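Local coordinates for protein endo-alpha-mannosidase (Bacteroides thetaiotaomicron, PDB 4ACY) that catalyses the endo-acting hydrolysis of alpha-mannosidic linkages, probably within mannose-containing glycans, as a family GH99 glycoside hydrolase, at residues H112-V117 with A356-L361; V122-W125 with D129-N132; I198-W203 with L234-T239; S214-K219 with C241-Y246; Y306-Y311 with A365-E370. All blocks are in the same frame, centred on the assembly; numbering follows the deposited sequence.

Contact 1. Residues H112-V117 with A356-L361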
# COMPACT_ATOMS: atom_id res chain seq x y z
N HIS A 112 13.25 4.62 1.84
CA HIS A 112 13.11 3.51 0.91
C HIS A 112 14.48 3.01 0.44
O HIS A 112 14.69 1.81 0.35
CB HIS A 112 12.21 3.91 -0.26
CG HIS A 112 10.77 4.01 0.12
ND1 HIS A 112 9.85 3.02 -0.14
CD2 HIS A 112 10.11 4.97 0.81
CE1 HIS A 112 8.67 3.38 0.32
NE2 HIS A 112 8.79 4.56 0.91
N ILE A 113 15.40 3.93 0.17
CA ILE A 113 16.78 3.53 -0.16
C ILE A 113 17.40 2.69 0.98
O ILE A 113 17.98 1.63 0.73
CB ILE A 113 17.65 4.77 -0.55
CG1 ILE A 113 17.09 5.47 -1.80
CG2 ILE A 113 19.12 4.38 -0.74
CD1 ILE A 113 16.75 4.53 -2.99
N LYS A 114 17.21 3.13 2.22
CA LYS A 114 17.65 2.33 3.38
C LYS A 114 17.03 0.92 3.39
O LYS A 114 17.72 -0.06 3.67
CB LYS A 114 17.36 3.06 4.69
CG LYS A 114 17.79 2.28 5.94
CD LYS A 114 17.46 3.00 7.26
CE LYS A 114 18.32 4.24 7.48
NZ LYS A 114 17.92 4.95 8.73
N ALA A 115 15.75 0.81 3.03
CA ALA A 115 15.03 -0.48 3.03
C ALA A 115 15.27 -1.32 1.77
O ALA A 115 14.81 -2.47 1.69
CB ALA A 115 13.52 -0.24 3.23
N ASN A 116 15.99 -0.75 0.81
CA ASN A 116 16.24 -1.39 -0.50
C ASN A 116 14.96 -1.60 -1.32
O ASN A 116 14.92 -2.46 -2.21
CB ASN A 116 16.97 -2.73 -0.36
CG ASN A 116 18.41 -2.59 0.08
OD1 ASN A 116 19.10 -3.58 0.30
ND2 ASN A 116 18.87 -1.36 0.21
N VAL A 117 13.94 -0.81 -1.01
CA VAL A 117 12.64 -0.91 -1.71
C VAL A 117 12.66 0.09 -2.87
O VAL A 117 12.71 1.30 -2.65
CB VAL A 117 11.46 -0.64 -0.73
CG1 VAL A 117 10.11 -0.56 -1.49
CG2 VAL A 117 11.41 -1.70 0.39
N ALA A 356 15.63 -0.35 17.32
CA ALA A 356 15.88 0.97 16.75
C ALA A 356 14.62 1.56 16.13
O ALA A 356 13.74 0.80 15.72
CB ALA A 356 16.96 0.87 15.68
N ASP A 357 14.54 2.88 16.07
CA ASP A 357 13.41 3.58 15.42
C ASP A 357 13.28 3.10 13.97
O ASP A 357 12.16 2.97 13.44
CB ASP A 357 13.64 5.10 15.40
CG ASP A 357 13.74 5.73 16.80
OD1 ASP A 357 13.51 5.06 17.83
OD2 ASP A 357 14.04 6.94 16.85
N ASP A 358 14.43 2.83 13.35
CA ASP A 358 14.50 2.42 11.96
C ASP A 358 14.65 0.91 11.80
O ASP A 358 15.04 0.44 10.73
CB ASP A 358 15.59 3.20 11.18
CG ASP A 358 17.00 3.03 11.76
OD1 ASP A 358 17.12 2.51 12.90
OD2 ASP A 358 17.98 3.42 11.07
N TYR A 359 14.34 0.15 12.85
CA TYR A 359 14.45 -1.29 12.80
C TYR A 359 13.76 -1.89 11.57
O TYR A 359 14.30 -2.79 10.91
CB TYR A 359 13.88 -1.98 14.06
CG TYR A 359 14.04 -3.47 13.94
CD1 TYR A 359 15.28 -4.07 14.15
CD2 TYR A 359 12.96 -4.29 13.55
CE1 TYR A 359 15.45 -5.44 13.99
CE2 TYR A 359 13.13 -5.65 13.41
CZ TYR A 359 14.37 -6.22 13.63
OH TYR A 359 14.55 -7.57 13.49
N TYR A 360 12.54 -1.43 11.28
CA TYR A 360 11.78 -2.07 10.20
C TYR A 360 12.30 -1.72 8.82
O TYR A 360 12.16 -2.50 7.91
CB TYR A 360 10.26 -1.91 10.36
CG TYR A 360 9.82 -2.69 11.57
CD1 TYR A 360 9.55 -4.06 11.49
CD2 TYR A 360 9.74 -2.07 12.82
CE1 TYR A 360 9.20 -4.79 12.63
CE2 TYR A 360 9.37 -2.78 13.95
CZ TYR A 360 9.12 -4.13 13.84
OH TYR A 360 8.77 -4.84 14.95
N LEU A 361 12.98 -0.57 8.70
CA LEU A 361 13.66 -0.24 7.45
C LEU A 361 14.87 -1.15 7.26
O LEU A 361 15.06 -1.72 6.18
CB LEU A 361 14.09 1.23 7.42
CG LEU A 361 13.03 2.31 7.53
CD1 LEU A 361 13.71 3.64 7.37
CD2 LEU A 361 11.95 2.14 6.45
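The carboxylate of Asp-358 is met by the ammonium of Lys-114, which takes OD2 on the anti lone pair, away from OD1. Tyr-360, whose CB points away from the contact, has CD2 of Tyr-359 over the centre of one ring face. Its own CD2 lies at the edge of the Tyr-359 ring, in plane. The salt bridge runs 2.8 Å from Lys-114 NZ to Asp-358 OD2. The Lys-114 side chain starts with CG opposite the backbone N (chi1 180°), and a bend at chi3 turns NZ onto the acid. On the way it crosses Leu-361 at about a right angle, with Lys-114 CD 3.8 Å from Leu-361 CD1. Beside this, Ala-115 CA gives a CA-H...O contact to Leu-361 O at 3.4 Å. Replacing Asp-358 with an alanine would probably leave the Lys-114 ammonium without its charge partner and its end freer to swing. Asp-358 is also the N-cap residue of helix 359-376, without a capping side-chain bond. Asn-116, just past helix 102-115, closes it in a Schellman motif. The contact joins the end of that helix, between strands 42-46 and 117-124, to the start of the last one, where the (beta/alpha)8 (TIM) barrel closes on itself.

Contact 2. Residues V122-W125 with D129-N132; sequences VTWW and DYGN
Asp-129 lays its CB over the face of the Trp-124 indole. It belongs to a type II beta turn, Asp-129 to Asn-132, in the loop that follows barrel strand 117-124 of the TIM barrel. This is the tight part. Asp-129 CB lies 3.8 Å from the centroid of the Trp-124 six-membered ring, 7° off the normal, a CH-pi contact. Trp-124 extends with CG opposite the backbone N (chi1 -177°), which carries its benzo end against the turn. There CZ2 of Trp-124 meets CD1 at the edge of the Tyr-130 ring at 3.7 Å. On the five-membered ring, NE1 of Trp-124 donates to Asn-167 OD1. An alanine in place of Trp-124 would probably open a gap beside the turn and leave Asn-167 without this donor.

The other side is polar and wetter. Trp-125 N bonds to Asp-129 OD2 at 2.8 Å, coming from above the carboxylate plane. A water lies between the strand and the turn, 2.8 Å from Thr-123 O and 2.9 Å from Asp-129 OD2. The Trp-125 ring leads away from the turn and is partly exposed. Thr-123 OG1 turns elsewhere, to Glu-154. Within the turn, Asp-129 O takes two donors of Asn-132: the backbone N, and ND2 at 2.7 Å, almost straight at 173° and in the carbonyl plane on a lone pair.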
# COMPACT_ATOMS: atom_id res chain seq x y z
N VAL A 122 1.63 4.70 -4.68
CA VAL A 122 0.97 5.78 -3.98
C VAL A 122 -0.54 5.67 -4.03
O VAL A 122 -1.14 5.49 -5.11
CB VAL A 122 1.44 7.17 -4.50
CG1 VAL A 122 1.04 7.38 -5.95
CG2 VAL A 122 0.88 8.28 -3.63
N THR A 123 -1.16 5.84 -2.87
CA THR A 123 -2.61 5.92 -2.78
C THR A 123 -3.19 6.95 -3.78
O THR A 123 -2.70 8.08 -3.88
CB THR A 123 -3.00 6.21 -1.30
OG1 THR A 123 -4.37 5.89 -1.09
CG2 THR A 123 -2.71 7.69 -0.95
N TRP A 124 -4.23 6.55 -4.53
CA TRP A 124 -4.80 7.42 -5.56
C TRP A 124 -6.32 7.48 -5.42
O TRP A 124 -7.00 6.45 -5.52
CB TRP A 124 -4.41 6.93 -6.96
CG TRP A 124 -4.91 7.85 -8.04
CD1 TRP A 124 -6.05 7.70 -8.78
CD2 TRP A 124 -4.31 9.08 -8.46
NE1 TRP A 124 -6.18 8.76 -9.66
CE2 TRP A 124 -5.13 9.62 -9.48
CE3 TRP A 124 -3.15 9.77 -8.09
CZ2 TRP A 124 -4.82 10.83 -10.14
CZ3 TRP A 124 -2.85 10.98 -8.73
CH2 TRP A 124 -3.68 11.48 -9.75
N TRP A 125 -6.82 8.68 -5.16
CA TRP A 125 -8.23 8.85 -4.78
C TRP A 125 -9.09 9.48 -5.87
O TRP A 125 -10.14 10.07 -5.58
CB TRP A 125 -8.31 9.60 -3.44
CG TRP A 125 -7.94 8.69 -2.31
CD1 TRP A 125 -6.70 8.55 -1.73
CD2 TRP A 125 -8.80 7.77 -1.64
NE1 TRP A 125 -6.75 7.60 -0.74
CE2 TRP A 125 -8.03 7.12 -0.65
CE3 TRP A 125 -10.16 7.45 -1.76
CZ2 TRP A 125 -8.57 6.13 0.19
CZ3 TRP A 125 -10.70 6.48 -0.93
CH2 TRP A 125 -9.90 5.84 0.05
N ASP A 129 -7.52 13.97 -6.72
CA ASP A 129 -6.05 13.90 -6.69
C ASP A 129 -5.39 14.46 -7.95
O ASP A 129 -4.16 14.52 -8.03
CB ASP A 129 -5.58 12.46 -6.43
CG ASP A 129 -5.63 12.08 -4.96
OD1 ASP A 129 -6.03 12.92 -4.12
OD2 ASP A 129 -5.27 10.94 -4.63
N TYR A 130 -6.19 14.85 -8.94
CA TYR A 130 -5.64 15.45 -10.16
C TYR A 130 -4.82 16.68 -9.79
O TYR A 130 -5.27 17.54 -9.03
CB TYR A 130 -6.77 15.83 -11.14
CG TYR A 130 -7.46 14.67 -11.83
CD1 TYR A 130 -7.17 13.34 -11.52
CD2 TYR A 130 -8.45 14.91 -12.79
CE1 TYR A 130 -7.82 12.29 -12.16
CE2 TYR A 130 -9.12 13.87 -13.43
CZ TYR A 130 -8.80 12.56 -13.11
OH TYR A 130 -9.44 11.52 -13.74
N GLY A 131 -3.59 16.73 -10.28
CA GLY A 131 -2.72 17.89 -10.07
C GLY A 131 -2.17 18.04 -8.66
O GLY A 131 -1.52 19.04 -8.37
N ASN A 132 -2.39 17.05 -7.80
CA ASN A 132 -1.93 17.16 -6.41
C ASN A 132 -0.41 17.25 -6.29
O ASN A 132 0.34 16.58 -7.01
CB ASN A 132 -2.50 16.04 -5.53
CG ASN A 132 -1.67 14.79 -5.56
OD1 ASN A 132 -0.72 14.64 -4.79
ND2 ASN A 132 -2.03 13.87 -6.45
O HOH W 1 -2.40 10.71 -4.83

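Contact 3. Residues I198-W203 with L234-T239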
# COMPACT_ATOMS: atom_id res chain seq x y z
N ILE A 198 -16.55 -4.13 -7.77
CA ILE A 198 -17.02 -4.00 -9.14
C ILE A 198 -16.99 -5.41 -9.75
O ILE A 198 -16.00 -6.13 -9.63
CB ILE A 198 -16.13 -2.99 -9.94
CG1 ILE A 198 -16.36 -1.55 -9.43
CG2 ILE A 198 -16.36 -3.10 -11.48
CD1 ILE A 198 -15.42 -0.52 -9.98
N LYS A 199 -18.09 -5.80 -10.38
CA LYS A 199 -18.25 -7.16 -10.88
C LYS A 199 -17.28 -7.51 -12.01
O LYS A 199 -16.96 -6.66 -12.83
CB LYS A 199 -19.70 -7.35 -11.35
CG LYS A 199 -20.73 -7.16 -10.25
CD LYS A 199 -20.90 -8.44 -9.43
CE LYS A 199 -21.95 -8.27 -8.35
NZ LYS A 199 -21.34 -7.61 -7.15
N PRO A 200 -16.81 -8.77 -12.07
CA PRO A 200 -15.84 -9.15 -13.11
C PRO A 200 -16.30 -8.78 -14.54
O PRO A 200 -15.49 -8.32 -15.35
CB PRO A 200 -15.73 -10.67 -12.95
CG PRO A 200 -16.09 -10.92 -11.51
CD PRO A 200 -17.16 -9.91 -11.20
N ALA A 201 -17.59 -8.96 -14.83
CA ALA A 201 -18.10 -8.65 -16.17
C ALA A 201 -18.00 -7.17 -16.51
O ALA A 201 -17.82 -6.81 -17.68
CB ALA A 201 -19.54 -9.15 -16.32
N GLU A 202 -18.10 -6.30 -15.50
CA GLU A 202 -17.91 -4.87 -15.68
C GLU A 202 -16.43 -4.53 -15.90
O GLU A 202 -16.11 -3.72 -16.78
CB GLU A 202 -18.48 -4.08 -14.49
CG GLU A 202 -20.01 -4.20 -14.32
CD GLU A 202 -20.76 -4.03 -15.62
OE1 GLU A 202 -20.56 -3.00 -16.30
OE2 GLU A 202 -21.56 -4.93 -15.97
N TRP A 203 -15.54 -5.15 -15.13
CA TRP A 203 -14.09 -4.99 -15.34
C TRP A 203 -13.69 -5.42 -16.75
O TRP A 203 -12.83 -4.80 -17.37
CB TRP A 203 -13.28 -5.79 -14.33
CG TRP A 203 -13.21 -5.20 -12.95
CD1 TRP A 203 -13.58 -5.81 -11.78
CD2 TRP A 203 -12.72 -3.90 -12.58
NE1 TRP A 203 -13.36 -4.96 -10.70
CE2 TRP A 203 -12.83 -3.79 -11.17
CE3 TRP A 203 -12.19 -2.82 -13.31
CZ2 TRP A 203 -12.43 -2.64 -10.49
CZ3 TRP A 203 -11.80 -1.68 -12.62
CH2 TRP A 203 -11.94 -1.60 -11.22
N LEU A 234 -10.28 -16.65 -7.01
CA LEU A 234 -9.25 -16.35 -8.00
C LEU A 234 -9.74 -16.39 -9.47
O LEU A 234 -9.29 -15.59 -10.29
CB LEU A 234 -8.00 -17.23 -7.80
CG LEU A 234 -7.12 -16.90 -6.58
CD1 LEU A 234 -5.95 -17.85 -6.49
CD2 LEU A 234 -6.62 -15.46 -6.65
N PRO A 235 -10.70 -17.29 -9.80
CA PRO A 235 -11.26 -17.23 -11.16
C PRO A 235 -11.85 -15.87 -11.55
O PRO A 235 -11.90 -15.55 -12.74
CB PRO A 235 -12.36 -18.30 -11.13
CG PRO A 235 -11.86 -19.30 -10.17
CD PRO A 235 -11.14 -18.51 -9.09
N ASP A 236 -12.29 -15.08 -10.56
CA ASP A 236 -12.83 -13.75 -10.86
C ASP A 236 -11.76 -12.85 -11.45
O ASP A 236 -12.07 -11.96 -12.23
CB ASP A 236 -13.44 -13.08 -9.62
CG ASP A 236 -14.67 -13.79 -9.10
OD1 ASP A 236 -15.26 -14.61 -9.83
OD2 ASP A 236 -15.05 -13.53 -7.94
N ILE A 237 -10.50 -13.07 -11.06
CA ILE A 237 -9.38 -12.32 -11.64
C ILE A 237 -9.32 -12.58 -13.15
O ILE A 237 -9.13 -11.66 -13.94
CB ILE A 237 -8.01 -12.67 -10.97
CG1 ILE A 237 -8.01 -12.29 -9.48
CG2 ILE A 237 -6.84 -12.02 -11.74
CD1 ILE A 237 -8.33 -10.81 -9.17
N GLU A 238 -9.52 -13.84 -13.53
CA GLU A 238 -9.47 -14.25 -14.93
C GLU A 238 -10.67 -13.71 -15.71
O GLU A 238 -10.52 -13.19 -16.82
CB GLU A 238 -9.35 -15.78 -15.01
CG GLU A 238 -9.38 -16.33 -16.43
CD GLU A 238 -8.53 -17.57 -16.63
OE1 GLU A 238 -8.35 -18.38 -15.69
OE2 GLU A 238 -8.03 -17.74 -17.76
N THR A 239 -11.86 -13.82 -15.13
CA THR A 239 -13.08 -13.30 -15.76
C THR A 239 -13.01 -11.78 -15.93
O THR A 239 -13.51 -11.24 -16.93
CB THR A 239 -14.32 -13.68 -14.94
OG1 THR A 239 -14.34 -15.10 -14.78
CG2 THR A 239 -15.60 -13.21 -15.63
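Pro-200 sits between Asp-236 and Thr-239, where two neighbouring helices of the TIM barrel meet at the surface. Helix 200-207 follows strand 189-192, and helix 235-239 follows strand 223-227. The touch is apolar and small. Pro-200 CB lies 3.7 Å from Thr-239 CG2, and Pro-200 CG lies 3.9 Å from Asp-236 CB. The methyl of Thr-239 points at the proline because CG2 stands opposite the backbone N, with chi1 at -55° placing OG1 beside that N.

The next shell is the helical backbone. Lys-199 is the N-cap residue of helix 200-207, and its O accepts from Trp-203 N at 3.1 Å. Pro-200 is therefore the first helical residue, where its lack of an N-H costs no helical bond. On the other helix, Asp-236 and Thr-239, three residues apart, lie on the same side; Thr-239 N bonds to Pro-235 O at 3.0 Å.

Further out, Ile-237 faces away from Pro-200 and packs on Phe-245. Trp-203 packs on Ala-240 and Val-164, and its NE1 bonds to Ser-195 O. Ile-198 CG2 lies over one face of the Trp-203 ring, 3.5 Å above its plane.

Contact 4. Residues S214-K219 with C241-Y246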
# COMPACT_ATOMS: atom_id res chain seq x y z
N SER A 214 -12.09 -0.86 -23.75
CA SER A 214 -10.81 -1.50 -23.44
C SER A 214 -9.64 -0.54 -23.48
O SER A 214 -9.57 0.36 -24.33
CB SER A 214 -10.53 -2.67 -24.39
OG SER A 214 -9.33 -3.33 -24.01
N VAL A 215 -8.71 -0.73 -22.55
CA VAL A 215 -7.42 -0.04 -22.60
C VAL A 215 -6.34 -0.94 -23.21
O VAL A 215 -5.18 -0.53 -23.36
CB VAL A 215 -6.94 0.43 -21.19
CG1 VAL A 215 -7.79 1.58 -20.70
CG2 VAL A 215 -6.95 -0.72 -20.20
N ARG A 216 -6.71 -2.17 -23.55
CA ARG A 216 -5.73 -3.12 -24.04
C ARG A 216 -5.23 -2.67 -25.40
O ARG A 216 -6.02 -2.30 -26.28
CB ARG A 216 -6.30 -4.53 -24.12
CG ARG A 216 -6.71 -5.17 -22.78
CD ARG A 216 -5.59 -5.09 -21.76
NE ARG A 216 -5.95 -5.77 -20.51
CZ ARG A 216 -5.18 -5.82 -19.43
NH1 ARG A 216 -3.98 -5.25 -19.43
NH2 ARG A 216 -5.60 -6.46 -18.34
N ASN A 217 -3.91 -2.66 -25.52
CA ASN A 217 -3.22 -2.27 -26.76
C ASN A 217 -3.43 -0.82 -27.15
O ASN A 217 -3.26 -0.44 -28.31
CB ASN A 217 -3.54 -3.27 -27.87
CG ASN A 217 -3.06 -4.65 -27.53
OD1 ASN A 217 -1.94 -4.83 -27.04
ND2 ASN A 217 -3.90 -5.65 -27.78
N THR A 218 -3.80 -0.01 -26.16
CA THR A 218 -3.76 1.43 -26.26
C THR A 218 -2.53 1.88 -25.49
O THR A 218 -1.87 1.06 -24.85
CB THR A 218 -5.01 2.10 -25.63
OG1 THR A 218 -4.93 2.02 -24.20
CG2 THR A 218 -6.28 1.43 -26.10
N LYS A 219 -2.23 3.17 -25.53
CA LYS A 219 -1.13 3.72 -24.75
C LYS A 219 -1.42 3.65 -23.24
O LYS A 219 -0.56 3.98 -22.43
CB LYS A 219 -0.87 5.17 -25.16
CG LYS A 219 -1.93 6.14 -24.65
CD LYS A 219 -1.57 7.59 -24.95
CE LYS A 219 -0.45 8.11 -24.05
NZ LYS A 219 -0.27 9.57 -24.27
N CYS A 241 -10.39 -10.23 -16.50
CA CYS A 241 -9.28 -10.00 -17.44
C CYS A 241 -8.15 -9.15 -16.85
O CYS A 241 -7.42 -8.46 -17.56
CB CYS A 241 -9.77 -9.40 -18.77
SG CYS A 241 -10.84 -10.55 -19.67
N MSE A 242 -8.01 -9.23 -15.53
CA MSE A 242 -6.89 -8.58 -14.86
C MSE A 242 -5.63 -9.38 -15.07
O MSE A 242 -5.67 -10.57 -15.40
CB MSE A 242 -7.18 -8.44 -13.38
CG MSE A 242 -8.38 -7.64 -13.16
SE MSE A 242 -8.97 -7.81 -11.33
CE MSE A 242 -9.06 -5.92 -11.22
N ASP A 243 -4.49 -8.73 -14.86
CA ASP A 243 -3.19 -9.35 -15.07
C ASP A 243 -2.66 -10.08 -13.86
O ASP A 243 -1.71 -10.86 -13.96
CB ASP A 243 -2.20 -8.28 -15.52
CG ASP A 243 -2.67 -7.60 -16.77
OD1 ASP A 243 -2.44 -8.18 -17.86
OD2 ASP A 243 -3.29 -6.52 -16.67
N GLY A 244 -3.26 -9.80 -12.71
CA GLY A 244 -2.82 -10.45 -11.49
C GLY A 244 -3.63 -10.05 -10.28
O GLY A 244 -4.69 -9.42 -10.40
N PHE A 245 -3.11 -10.43 -9.12
CA PHE A 245 -3.83 -10.21 -7.86
C PHE A 245 -2.90 -9.97 -6.69
O PHE A 245 -1.78 -10.49 -6.65
CB PHE A 245 -4.77 -11.39 -7.55
CG PHE A 245 -4.10 -12.73 -7.55
CD1 PHE A 245 -3.90 -13.42 -8.75
CD2 PHE A 245 -3.71 -13.33 -6.36
CE1 PHE A 245 -3.28 -14.68 -8.75
CE2 PHE A 245 -3.10 -14.59 -6.35
CZ PHE A 245 -2.89 -15.27 -7.55
N TYR A 246 -3.39 -9.20 -5.71
CA TYR A 246 -2.64 -8.95 -4.47
C TYR A 246 -3.56 -9.10 -3.29
O TYR A 246 -4.78 -9.24 -3.47
CB TYR A 246 -1.96 -7.56 -4.48
CG TYR A 246 -2.86 -6.35 -4.26
CD1 TYR A 246 -3.93 -6.06 -5.12
CD2 TYR A 246 -2.59 -5.45 -3.21
CE1 TYR A 246 -4.75 -4.92 -4.91
CE2 TYR A 246 -3.37 -4.30 -3.02
CZ TYR A 246 -4.46 -4.05 -3.86
OH TYR A 246 -5.24 -2.93 -3.70
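Asp-243 OD2 is gripped in a salt bridge by both terminal nitrogens of Arg-216, NH2 at 2.9 Å and NH1 at 3.1 Å. Phe-224 N is a third donor to it. The site lies at the N-terminal end of TIM-barrel strand 244-246, beside strand 223-227. The guanidinium comes end-on, with OD2 at its edge, and its plane stands 88° from the carboxylate. NH1 uses the syn lone pair of OD2, whereas NH2 approaches from above the carboxylate plane. NH2 has a second acceptor, Cys-241 O at 2.8 Å, nearly in line with the C=O. Cys-241, just past helix 235-239, closes it in a Schellman motif, so the arginine ties that helix end to the strand start. NE bonds to Phe-207 O and NH1 also forms a salt bridge with Asp-221 OD1, which probably holds the guanidinium's rotation. Arg-216 reaches out from a type II beta turn, Val-215 to Thr-218. At its start is an ST turn, in which Arg-216 N bonds to Ser-214 OG at 2.9 Å.

Contact 5. Residues Y306-Y311 with A365-E370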
# COMPACT_ATOMS: atom_id res chain seq x y z
N TYR A 306 7.01 -11.15 13.76
CA TYR A 306 5.83 -11.20 12.92
C TYR A 306 6.21 -10.89 11.48
O TYR A 306 5.83 -11.61 10.56
CB TYR A 306 4.80 -10.20 13.43
CG TYR A 306 3.51 -10.20 12.64
CD1 TYR A 306 3.37 -9.38 11.53
CD2 TYR A 306 2.44 -11.02 13.01
CE1 TYR A 306 2.19 -9.37 10.78
CE2 TYR A 306 1.25 -11.01 12.28
CZ TYR A 306 1.13 -10.18 11.17
OH TYR A 306 -0.04 -10.14 10.46
N TYR A 307 6.98 -9.81 11.30
CA TYR A 307 7.44 -9.40 9.98
C TYR A 307 8.30 -10.48 9.35
O TYR A 307 8.10 -10.84 8.20
CB TYR A 307 8.24 -8.12 10.12
CG TYR A 307 8.47 -7.31 8.86
CD1 TYR A 307 7.47 -7.17 7.88
CD2 TYR A 307 9.68 -6.61 8.68
CE1 TYR A 307 7.67 -6.40 6.74
CE2 TYR A 307 9.89 -5.82 7.54
CZ TYR A 307 8.88 -5.72 6.58
OH TYR A 307 9.07 -4.94 5.45
N ASP A 308 9.28 -10.99 10.10
CA ASP A 308 10.13 -12.09 9.61
C ASP A 308 9.32 -13.27 9.10
O ASP A 308 9.59 -13.78 8.02
CB ASP A 308 11.06 -12.60 10.71
CG ASP A 308 12.17 -11.64 11.05
OD1 ASP A 308 12.34 -10.59 10.39
OD2 ASP A 308 12.88 -11.95 12.04
N ASP A 309 8.36 -13.73 9.90
CA ASP A 309 7.55 -14.89 9.51
C ASP A 309 6.76 -14.63 8.22
O ASP A 309 6.69 -15.49 7.32
CB ASP A 309 6.59 -15.28 10.64
CG ASP A 309 7.29 -15.93 11.84
OD1 ASP A 309 8.45 -16.38 11.73
OD2 ASP A 309 6.67 -16.02 12.92
N MSE A 310 6.17 -13.45 8.13
CA MSE A 310 5.32 -13.12 6.99
C MSE A 310 6.15 -12.92 5.72
O MSE A 310 5.77 -13.40 4.65
CB MSE A 310 4.46 -11.88 7.28
CG MSE A 310 3.27 -11.74 6.34
SE MSE A 310 2.00 -10.47 7.05
CE MSE A 310 0.46 -10.92 5.94
N TYR A 311 7.27 -12.22 5.86
CA TYR A 311 8.13 -11.96 4.69
C TYR A 311 8.72 -13.27 4.17
O TYR A 311 8.74 -13.51 2.97
CB TYR A 311 9.22 -10.94 5.03
CG TYR A 311 9.51 -9.92 3.94
CD1 TYR A 311 9.83 -10.33 2.64
CD2 TYR A 311 9.51 -8.55 4.22
CE1 TYR A 311 10.12 -9.40 1.64
CE2 TYR A 311 9.80 -7.60 3.22
CZ TYR A 311 10.10 -8.04 1.93
OH TYR A 311 10.39 -7.16 0.92
N ALA A 365 15.43 -4.26 4.33
CA ALA A 365 16.63 -4.42 3.49
C ALA A 365 17.15 -5.86 3.54
O ALA A 365 17.53 -6.41 2.50
CB ALA A 365 17.72 -3.44 3.90
N TYR A 366 17.17 -6.44 4.74
CA TYR A 366 17.54 -7.85 4.95
C TYR A 366 16.66 -8.79 4.14
O TYR A 366 17.15 -9.68 3.43
CB TYR A 366 17.45 -8.21 6.44
CG TYR A 366 17.62 -9.68 6.68
CD1 TYR A 366 18.88 -10.25 6.74
CD2 TYR A 366 16.50 -10.51 6.84
CE1 TYR A 366 19.04 -11.60 6.95
CE2 TYR A 366 16.64 -11.87 7.05
CZ TYR A 366 17.92 -12.41 7.11
OH TYR A 366 18.09 -13.75 7.32
N TRP A 367 15.35 -8.61 4.24
CA TRP A 367 14.40 -9.45 3.51
C TRP A 367 14.44 -9.24 2.00
O TRP A 367 14.30 -10.21 1.24
CB TRP A 367 12.99 -9.27 4.08
CG TRP A 367 12.88 -9.99 5.38
CD1 TRP A 367 12.65 -9.44 6.61
CD2 TRP A 367 13.05 -11.39 5.58
NE1 TRP A 367 12.65 -10.43 7.57
CE2 TRP A 367 12.89 -11.63 6.97
CE3 TRP A 367 13.30 -12.47 4.72
CZ2 TRP A 367 13.00 -12.91 7.52
CZ3 TRP A 367 13.40 -13.75 5.28
CH2 TRP A 367 13.24 -13.95 6.66
N VAL A 368 14.62 -8.00 1.57
CA VAL A 368 14.82 -7.73 0.14
C VAL A 368 16.04 -8.51 -0.38
O VAL A 368 15.98 -9.11 -1.45
CB VAL A 368 14.91 -6.20 -0.17
CG1 VAL A 368 15.36 -5.94 -1.61
CG2 VAL A 368 13.57 -5.51 0.10
N ASP A 369 17.13 -8.52 0.38
CA ASP A 369 18.30 -9.30 -0.04
C ASP A 369 18.00 -10.80 -0.08
O ASP A 369 18.41 -11.49 -1.03
CB ASP A 369 19.52 -9.00 0.83
CG ASP A 369 20.76 -9.72 0.35
OD1 ASP A 369 21.23 -9.43 -0.77
OD2 ASP A 369 21.24 -10.59 1.09
N GLU A 370 17.27 -11.31 0.91
CA GLU A 370 16.84 -12.71 0.89
C GLU A 370 15.97 -13.00 -0.32
O GLU A 370 16.06 -14.06 -0.93
CB GLU A 370 16.08 -13.09 2.17
CG GLU A 370 16.92 -13.14 3.43
CD GLU A 370 18.04 -14.16 3.34
OE1 GLU A 370 17.76 -15.35 3.08
OE2 GLU A 370 19.20 -13.75 3.54
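An aromatic cluster of Tyr-307, Tyr-311 and Trp-367 fills the buried seam between two helices. Trp-367 CB lies over the centre of the Tyr-311 ring, 3.4 Å from the centroid. In return Tyr-311 CB sits over the five-membered ring of Trp-367, 3.9 Å from its centroid. The two ring planes are only 12° apart, yet they are slid so far that the rings barely overlap; each CB takes the place a stacked ring would have. Tyr-307 adds a T-shaped pair, with the edge of Trp-367 toward its face and the planes at 78°.

The helices are the last two of the TIM barrel, 305-316 and 359-376. Their segments 306-311 and 365-370 run nearly parallel, at 18°, with axes 11.0 Å apart at closest approach. Tyr-311 also packs on Ile-322, Ile-324 and Val-281 of the barrel strands.

At the N-H edge of the indole, Trp-367 NE1 bonds to Asp-308 OD1 at 2.8 Å. OD1 lies in the plane of the indole, while the N-H meets it from above the carboxylate plane. Arg-363 NE forms a salt bridge to the same OD1. Tyr-366 CE2 covers the indole face opposite Tyr-311. Past the cluster, Tyr-311 OH touches Val-368 CG2 at 3.7 Å.

In the fold
The five contacts are spread round one TIM barrel. Contacts 1 and 5 share helix 359-376; their centres are 12 Å apart, and Lys-114 O touches Ala-365 CB at 3.4 Å. Contacts 3 and 4 form a second pair, also 12 Å between centres. Helix 235-239 leads into strand 244-246 there, and Ile-237 O probably accepts a hydrogen bond from Met-242 N. The centres of contacts 1 and 3 lie about 36 Å apart. Contact 2 stands alone, 20 Å from contact 4 between centres. It lies at the C-terminal end of strand 117-124, where TIM-barrel active sites lie. A glycerol, probably from the crystallisation liquor, lies about 4 Å from the Trp-125 side chain and may mark a pocket.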